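Local coordinates for RNase NGR3 (Nicotiana glutinosa, PDB 1VD3), which probably cleaves RNA as a plant ribonuclease of the RNase T2 family, here with 2'-UMP bound in its active site, at residues E38-H43 with Y174-C179; W80-L83 with S87-G90. One frame throughout, in Å; residues are numbered along the deposited sequence.

Interaction 1: residues E38-H43 with Y174-C179; sequences EDFSIH and YQVYLC. With U2P (phosphoric acid mono-[2-(2,4-dioxo-3,4-dihydro-2H-pyrimidin-1-yl)-4-hydroxy-5-hydroxymethyl-tetrahydro-furan-3-yl] ester), chain B.
Gln175 and His43 carry most of this contact. His43 ND1 donates to Gln175 OE1 at 2.6 Å. The bond is nearly straight, with an N-H...O angle of 170°. OE1 lies at the edge of the imidazole, close to its plane. Seen from the amide, the donor is tilted slightly from the carbonyl plane, and the ring and amide planes are about 50° apart. Gln175 has CG anti to its carbonyl carbon (chi1 -68°) and is extended beyond CG; this brings the amide to the histidine. Its NE2 is held by Glu162, so both ends of the amide are bonded and its flip is set. The other ring nitrogen, His43 NE2, donates to O3P of the bound 2'-UMP at 2.9 Å. The ring is thus fixed from two sides.

Residues 41-43 begin strand 41-48, and 174-179 lie in strand 171-181, both of the antiparallel sheet of the RNase T2 fold. Strand 10-16 pairs with both and runs between them. Tyr174 and Gln175 form a classic beta bulge opposite Glu162. His43 is a predicted active-site residue. The second part of the contact is apolar: Phe40 CE2, in the loop before its strand, meets Val176 CG2 at 3.9 Å. Leu125 touches both side chains.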
ATOM      1  N   GLU A  38      10.211   2.993  -9.656  1.00 30.88           N
ATOM      2  CA  GLU A  38      10.256   4.025  -8.636  1.00 31.21           C
ATOM      3  C   GLU A  38       8.858   4.624  -8.632  1.00 28.50           C
ATOM      4  O   GLU A  38       8.610   5.672  -9.226  1.00 26.16           O
ATOM      5  CB  GLU A  38      11.294   5.099  -8.980  1.00 34.91           C
ATOM      6  CG  GLU A  38      11.260   6.299  -8.037  1.00 42.24           C
ATOM      7  CD  GLU A  38      12.446   7.233  -8.216  1.00 45.79           C
ATOM      8  OE1 GLU A  38      13.579   6.820  -7.898  1.00 49.19           O
ATOM      9  OE2 GLU A  38      12.245   8.378  -8.676  1.00 48.72           O
ATOM     10  N   ASP A  39       7.941   3.925  -7.974  1.00 23.17           N
ATOM     11  CA  ASP A  39       6.553   4.353  -7.895  1.00 22.05           C
ATOM     12  C   ASP A  39       5.967   3.654  -6.675  1.00 19.62           C
ATOM     13  O   ASP A  39       6.542   2.680  -6.176  1.00 15.88           O
ATOM     14  CB  ASP A  39       5.818   3.921  -9.173  1.00 23.48           C
ATOM     15  CG  ASP A  39       4.389   4.441  -9.250  1.00 28.78           C
ATOM     16  OD1 ASP A  39       4.002   5.310  -8.439  1.00 27.25           O
ATOM     17  OD2 ASP A  39       3.650   3.980 -10.147  1.00 33.40           O
ATOM     18  N   PHE A  40       4.842   4.157  -6.180  1.00 19.11           N
ATOM     19  CA  PHE A  40       4.213   3.533  -5.028  1.00 17.43           C
ATOM     20  C   PHE A  40       3.660   2.187  -5.452  1.00 17.06           C
ATOM     21  O   PHE A  40       3.093   2.051  -6.535  1.00 15.94           O
ATOM     22  CB  PHE A  40       3.089   4.409  -4.474  1.00 16.24           C
ATOM     23  CG  PHE A  40       3.581   5.630  -3.759  1.00 18.61           C
ATOM     24  CD1 PHE A  40       3.956   6.766  -4.467  1.00 17.38           C
ATOM     25  CD2 PHE A  40       3.719   5.628  -2.373  1.00 16.36           C
ATOM     26  CE1 PHE A  40       4.463   7.881  -3.807  1.00 20.08           C
ATOM     27  CE2 PHE A  40       4.225   6.734  -1.705  1.00 17.04           C
ATOM     28  CZ  PHE A  40       4.599   7.864  -2.423  1.00 20.75           C
ATOM     29  N   SER A  41       3.846   1.194  -4.592  1.00 16.44           N
ATOM     30  CA  SER A  41       3.376  -0.155  -4.850  1.00 15.98           C
ATOM     31  C   SER A  41       2.285  -0.509  -3.851  1.00 15.35           C
ATOM     32  O   SER A  41       2.106   0.169  -2.843  1.00 14.30           O
ATOM     33  CB  SER A  41       4.527  -1.145  -4.704  1.00 17.83           C
ATOM     34  OG  SER A  41       4.997  -1.152  -3.369  1.00 23.72           O
ATOM     35  N   ILE A  42       1.562  -1.581  -4.131  1.00 15.77           N
ATOM     36  CA  ILE A  42       0.490  -2.017  -3.246  1.00 13.35           C
ATOM     37  C   ILE A  42       1.027  -2.901  -2.127  1.00 13.61           C
ATOM     38  O   ILE A  42       1.853  -3.780  -2.369  1.00 14.39           O
ATOM     39  CB  ILE A  42      -0.562  -2.839  -4.030  1.00 13.50           C
ATOM     40  CG1 ILE A  42      -1.215  -1.960  -5.101  1.00 13.12           C
ATOM     41  CG2 ILE A  42      -1.605  -3.422  -3.070  1.00 11.63           C
ATOM     42  CD1 ILE A  42      -1.903  -2.745  -6.200  1.00 13.70           C
ATOM     43  N   HIS A  43       0.586  -2.650  -0.896  1.00 12.85           N
ATOM     44  CA  HIS A  43       0.968  -3.525   0.212  1.00 13.93           C
ATOM     45  C   HIS A  43      -0.245  -4.438   0.350  1.00 13.38           C
ATOM     46  O   HIS A  43      -0.117  -5.662   0.345  1.00 13.26           O
ATOM     47  CB  HIS A  43       1.199  -2.754   1.525  1.00 13.26           C
ATOM     48  CG  HIS A  43       1.407  -3.642   2.720  1.00 19.90           C
ATOM     49  ND1 HIS A  43       2.091  -3.231   3.845  1.00 25.83           N
ATOM     50  CD2 HIS A  43       1.010  -4.915   2.971  1.00 23.57           C
ATOM     51  CE1 HIS A  43       2.108  -4.210   4.733  1.00 27.54           C
ATOM     52  NE2 HIS A  43       1.458  -5.243   4.227  1.00 23.86           N
ATOM     53  N   TYR A 174       6.850   6.099   4.385  1.00 15.68           N
ATOM     54  CA  TYR A 174       6.949   4.657   4.196  1.00 14.70           C
ATOM     55  C   TYR A 174       5.692   4.073   3.566  1.00 14.76           C
ATOM     56  O   TYR A 174       5.767   3.405   2.535  1.00 14.80           O
ATOM     57  CB  TYR A 174       7.242   3.986   5.542  1.00 15.76           C
ATOM     58  CG  TYR A 174       7.227   2.468   5.531  1.00 18.65           C
ATOM     59  CD1 TYR A 174       8.020   1.741   4.638  1.00 21.08           C
ATOM     60  CD2 TYR A 174       6.429   1.759   6.429  1.00 18.22           C
ATOM     61  CE1 TYR A 174       8.012   0.342   4.645  1.00 25.43           C
ATOM     62  CE2 TYR A 174       6.415   0.369   6.446  1.00 20.84           C
ATOM     63  CZ  TYR A 174       7.203  -0.335   5.556  1.00 23.61           C
ATOM     64  OH  TYR A 174       7.175  -1.710   5.579  1.00 24.18           O
ATOM     65  N   GLN A 175       4.538   4.313   4.186  1.00 12.77           N
ATOM     66  CA  GLN A 175       3.287   3.809   3.635  1.00 13.62           C
ATOM     67  C   GLN A 175       2.190   4.865   3.639  1.00 13.07           C
ATOM     68  O   GLN A 175       2.193   5.786   4.455  1.00 14.77           O
ATOM     69  CB  GLN A 175       2.834   2.551   4.389  1.00 13.72           C
ATOM     70  CG  GLN A 175       3.764   1.366   4.133  1.00 14.78           C
ATOM     71  CD  GLN A 175       3.225   0.045   4.643  1.00 14.42           C
ATOM     72  OE1 GLN A 175       3.353  -0.980   3.977  1.00 16.07           O
ATOM     73  NE2 GLN A 175       2.632   0.058   5.832  1.00 11.37           N
ATOM     74  N   VAL A 176       1.262   4.736   2.700  1.00 13.57           N
ATOM     75  CA  VAL A 176       0.159   5.677   2.588  1.00 10.91           C
ATOM     76  C   VAL A 176      -1.148   4.916   2.689  1.00 11.83           C
ATOM     77  O   VAL A 176      -1.394   3.982   1.922  1.00 12.22           O
ATOM     78  CB  VAL A 176       0.195   6.429   1.238  1.00 11.50           C
ATOM     79  CG1 VAL A 176      -0.994   7.380   1.143  1.00 13.27           C
ATOM     80  CG2 VAL A 176       1.502   7.204   1.114  1.00 11.86           C
ATOM     81  N   TYR A 177      -1.979   5.316   3.644  1.00 12.60           N
ATOM     82  CA  TYR A 177      -3.267   4.670   3.854  1.00 12.90           C
ATOM     83  C   TYR A 177      -4.413   5.537   3.362  1.00 13.40           C
ATOM     84  O   TYR A 177      -4.485   6.720   3.684  1.00 14.04           O
ATOM     85  CB  TYR A 177      -3.506   4.397   5.346  1.00 11.93           C
ATOM     86  CG  TYR A 177      -2.564   3.408   6.000  1.00 10.70           C
ATOM     87  CD1 TYR A 177      -1.203   3.674   6.090  1.00 13.21           C
ATOM     88  CD2 TYR A 177      -3.052   2.239   6.593  1.00 12.85           C
ATOM     89  CE1 TYR A 177      -0.340   2.810   6.755  1.00 14.64           C
ATOM     90  CE2 TYR A 177      -2.197   1.365   7.265  1.00 14.20           C
ATOM     91  CZ  TYR A 177      -0.841   1.660   7.342  1.00 17.97           C
ATOM     92  OH  TYR A 177       0.025   0.819   8.008  1.00 20.03           O
ATOM     93  N   LEU A 178      -5.309   4.932   2.593  1.00 14.71           N
ATOM     94  CA  LEU A 178      -6.505   5.605   2.097  1.00 14.52           C
ATOM     95  C   LEU A 178      -7.635   4.626   2.390  1.00 17.24           C
ATOM     96  O   LEU A 178      -7.396   3.425   2.502  1.00 16.51           O
ATOM     97  CB  LEU A 178      -6.405   5.867   0.589  1.00 14.09           C
ATOM     98  CG  LEU A 178      -5.467   7.007   0.171  1.00 14.24           C
ATOM     99  CD1 LEU A 178      -5.317   7.022  -1.338  1.00 15.01           C
ATOM    100  CD2 LEU A 178      -6.029   8.336   0.663  1.00 15.87           C
ATOM    101  N   CYS A 179      -8.858   5.123   2.534  1.00 15.13           N
ATOM    102  CA  CYS A 179      -9.979   4.240   2.813  1.00 13.67           C
ATOM    103  C   CYS A 179     -10.893   4.071   1.616  1.00 15.58           C
ATOM    104  O   CYS A 179     -11.081   5.001   0.833  1.00 14.38           O
ATOM    105  CB  CYS A 179     -10.763   4.747   4.027  1.00 16.21           C
ATOM    106  SG  CYS A 179      -9.776   4.522   5.537  1.00 16.91           S
TER
HETATM  107  O5' U2P B 214       2.912  -3.302  10.765  1.00 47.66           O
HETATM  108  C5' U2P B 214       1.698  -3.983  11.166  1.00 37.50           C
HETATM  109  C4' U2P B 214       1.416  -5.156  10.216  1.00 34.84           C
HETATM  110  O4' U2P B 214       0.138  -5.834  10.632  1.00 32.96           O
HETATM  111  C1' U2P B 214      -0.972  -5.863   9.594  1.00 31.77           C
HETATM  112  N1  U2P B 214      -2.248  -5.095   9.935  1.00 28.14           N
HETATM  113  C6  U2P B 214      -2.030  -3.911  10.597  1.00 24.92           C
HETATM  114  C5  U2P B 214      -3.056  -2.948  10.786  1.00 27.00           C
HETATM  115  C4  U2P B 214      -4.412  -3.268  10.286  1.00 24.74           C
HETATM  116  O4  U2P B 214      -5.330  -2.456  10.316  1.00 24.13           O
HETATM  117  N3  U2P B 214      -4.582  -4.588   9.760  1.00 23.63           N
HETATM  118  C2  U2P B 214      -3.562  -5.553   9.578  1.00 23.96           C
HETATM  119  O2  U2P B 214      -3.833  -6.657   9.152  1.00 28.27           O
HETATM  120  C2' U2P B 214      -0.146  -5.575   8.322  1.00 32.50           C
HETATM  121  O2' U2P B 214       0.471  -6.778   7.772  1.00 32.98           O
HETATM  122  P   U2P B 214      -0.219  -7.891   6.900  1.00 21.39           P
HETATM  123  O1P U2P B 214       0.244  -9.185   6.469  1.00 27.21           O
HETATM  124  O2P U2P B 214      -1.691  -7.868   7.164  1.00 29.26           O
HETATM  125  O3P U2P B 214      -0.136  -7.270   5.589  1.00 25.63           O
HETATM  126  C3' U2P B 214       1.004  -4.675   8.803  1.00 32.12           C
HETATM  127  O3' U2P B 214       2.132  -4.830   7.865  1.00 31.16           O

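Interaction 2: residues W80-L83 with S87-G90; sequences WPSL and SSDG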
ATOM      1  N   TRP A  80       2.723  -4.729  -7.248  1.00 16.03           N
ATOM      2  CA  TRP A  80       2.492  -5.362  -5.951  1.00 17.17           C
ATOM      3  C   TRP A  80       3.622  -6.352  -5.671  1.00 17.17           C
ATOM      4  O   TRP A  80       3.385  -7.517  -5.338  1.00 15.43           O
ATOM      5  CB  TRP A  80       1.159  -6.107  -5.973  1.00 16.27           C
ATOM      6  CG  TRP A  80       0.610  -6.431  -4.618  1.00 16.23           C
ATOM      7  CD1 TRP A  80       1.315  -6.612  -3.461  1.00 16.76           C
ATOM      8  CD2 TRP A  80      -0.768  -6.626  -4.286  1.00 15.60           C
ATOM      9  NE1 TRP A  80       0.453  -6.905  -2.424  1.00 17.19           N
ATOM     10  CE2 TRP A  80      -0.829  -6.922  -2.906  1.00 13.27           C
ATOM     11  CE3 TRP A  80      -1.960  -6.581  -5.023  1.00 17.25           C
ATOM     12  CZ2 TRP A  80      -2.039  -7.173  -2.246  1.00 15.87           C
ATOM     13  CZ3 TRP A  80      -3.164  -6.832  -4.367  1.00 15.91           C
ATOM     14  CH2 TRP A  80      -3.191  -7.125  -2.991  1.00 16.32           C
ATOM     15  N   PRO A  81       4.874  -5.896  -5.791  1.00 19.41           N
ATOM     16  CA  PRO A  81       6.025  -6.766  -5.555  1.00 19.06           C
ATOM     17  C   PRO A  81       6.271  -7.107  -4.093  1.00 19.93           C
ATOM     18  O   PRO A  81       5.786  -6.426  -3.189  1.00 17.56           O
ATOM     19  CB  PRO A  81       7.172  -5.952  -6.128  1.00 20.73           C
ATOM     20  CG  PRO A  81       6.795  -4.563  -5.702  1.00 19.93           C
ATOM     21  CD  PRO A  81       5.315  -4.510  -6.045  1.00 19.09           C
ATOM     22  N   SER A  82       7.012  -8.186  -3.870  1.00 18.71           N
ATOM     23  CA  SER A  82       7.394  -8.570  -2.521  1.00 19.37           C
ATOM     24  C   SER A  82       8.851  -8.143  -2.413  1.00 19.87           C
ATOM     25  O   SER A  82       9.667  -8.502  -3.258  1.00 21.31           O
ATOM     26  CB  SER A  82       7.296 -10.080  -2.317  1.00 22.05           C
ATOM     27  OG  SER A  82       7.837 -10.428  -1.054  1.00 23.26           O
ATOM     28  N   LEU A  83       9.179  -7.367  -1.388  1.00 19.60           N
ATOM     29  CA  LEU A  83      10.549  -6.906  -1.205  1.00 21.99           C
ATOM     30  C   LEU A  83      11.250  -7.701  -0.113  1.00 22.82           C
ATOM     31  O   LEU A  83      12.374  -7.389   0.271  1.00 22.01           O
ATOM     32  CB  LEU A  83      10.558  -5.420  -0.848  1.00 22.03           C
ATOM     33  CG  LEU A  83       9.909  -4.490  -1.877  1.00 24.42           C
ATOM     34  CD1 LEU A  83      10.021  -3.042  -1.405  1.00 23.41           C
ATOM     35  CD2 LEU A  83      10.580  -4.672  -3.225  1.00 24.82           C
ATOM     36  N   SER A  87      14.705 -13.163  -2.552  1.00 29.99           N
ATOM     37  CA  SER A  87      13.984 -12.699  -3.736  1.00 32.31           C
ATOM     38  C   SER A  87      12.943 -13.716  -4.203  1.00 32.60           C
ATOM     39  O   SER A  87      13.232 -14.910  -4.317  1.00 31.53           O
ATOM     40  CB  SER A  87      14.976 -12.414  -4.867  1.00 33.26           C
ATOM     41  OG  SER A  87      14.304 -12.036  -6.055  1.00 38.35           O
ATOM     42  N   SER A  88      11.733 -13.237  -4.481  1.00 28.71           N
ATOM     43  CA  SER A  88      10.647 -14.107  -4.920  1.00 28.15           C
ATOM     44  C   SER A  88       9.804 -13.458  -6.010  1.00 27.90           C
ATOM     45  O   SER A  88       9.988 -12.283  -6.329  1.00 29.22           O
ATOM     46  CB  SER A  88       9.752 -14.453  -3.732  1.00 29.26           C
ATOM     47  OG  SER A  88       9.139 -13.285  -3.217  1.00 26.30           O
ATOM     48  N   ASP A  89       8.874 -14.225  -6.573  1.00 28.42           N
ATOM     49  CA  ASP A  89       8.006 -13.714  -7.628  1.00 30.89           C
ATOM     50  C   ASP A  89       6.810 -12.945  -7.079  1.00 30.86           C
ATOM     51  O   ASP A  89       6.093 -12.286  -7.835  1.00 34.60           O
ATOM     52  CB  ASP A  89       7.512 -14.854  -8.527  1.00 33.19           C
ATOM     53  CG  ASP A  89       6.854 -15.977  -7.747  1.00 33.81           C
ATOM     54  OD1 ASP A  89       6.354 -15.727  -6.633  1.00 32.88           O
ATOM     55  OD2 ASP A  89       6.822 -17.115  -8.262  1.00 37.51           O
ATOM     56  N   GLY A  90       6.595 -13.039  -5.769  1.00 28.82           N
ATOM     57  CA  GLY A  90       5.487 -12.332  -5.142  1.00 27.41           C
ATOM     58  C   GLY A  90       4.269 -13.174  -4.811  1.00 25.95           C
ATOM     59  O   GLY A  90       3.406 -12.749  -4.036  1.00 21.81           O
TER
HETATM   60  O   HOH W   1      11.262 -10.567  -3.282  1.00 24.76           O
HETATM   61  O   HOH W   2       7.810 -10.073  -5.916  1.00 29.14           O
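Ser82 faces Ser88 and Gly90 across the loop between helices 73-79 and 91-102. The direct contacts are van der Waals ones. Ser82 CB lies 3.8 Å from Ser88 OG and 4.0 Å from Gly90 CA. Ser82 OG is anti to its own backbone N (chi1 173°), and it too stands 3.8 Å from Ser88 OG. Gly90 offers only backbone here. Its positive phi (102°) is a conformation that glycine takes easily.

The polar links run through two waters. Water 1 receives the N-H of Ser88 at 3.0 Å. It lies 2.6 Å from Ser82 O, to which it can donate, though it has other acceptors in reach. Water 2 receives the N-H of Ser82 at 2.9 Å and donates to Ser88 O at 3.1 Å. The backbone N and O of both serines thus each meet a water.

Further bonds fix the surrounding loop. Leu83 pairs through its backbone with Cys29, and Ser88 with Thr32. Gly90 is the N-cap residue of helix 91-102, and Asp89 OD1 accepts from Val91 N at the start of that helix. Ser82 and Leu83 bind GMP in another structure of this protein, in a site not occupied here. No direct hydrogen bond joins the two segments, so their polar link depends on the two waters, while the direct contact is van der Waals.

How the interactions relate
The centres of interactions 1 and 2 are 15 Å apart, yet residues 38-43 and 80-83 touch. Trp80 CD1 lies 3.1 Å from Ile42 O, and Trp80 NE1 lies 3.1 Å from His43 O. Pro81 CD packs on Ser41 CB at 3.7 Å. Interaction 2 falls in the long chain excursion between the two segments of interaction 1. Only interaction 1 reaches the bound 2'-UMP, through His43; the side chain of Ser82 in interaction 2 is about 11 Å from the bound 2'-UMP. Helix 91-102, which begins beside Gly90, supplies His96, Lys100 and His101 to the same ligand. Both contacts thus adjoin elements that line the active site.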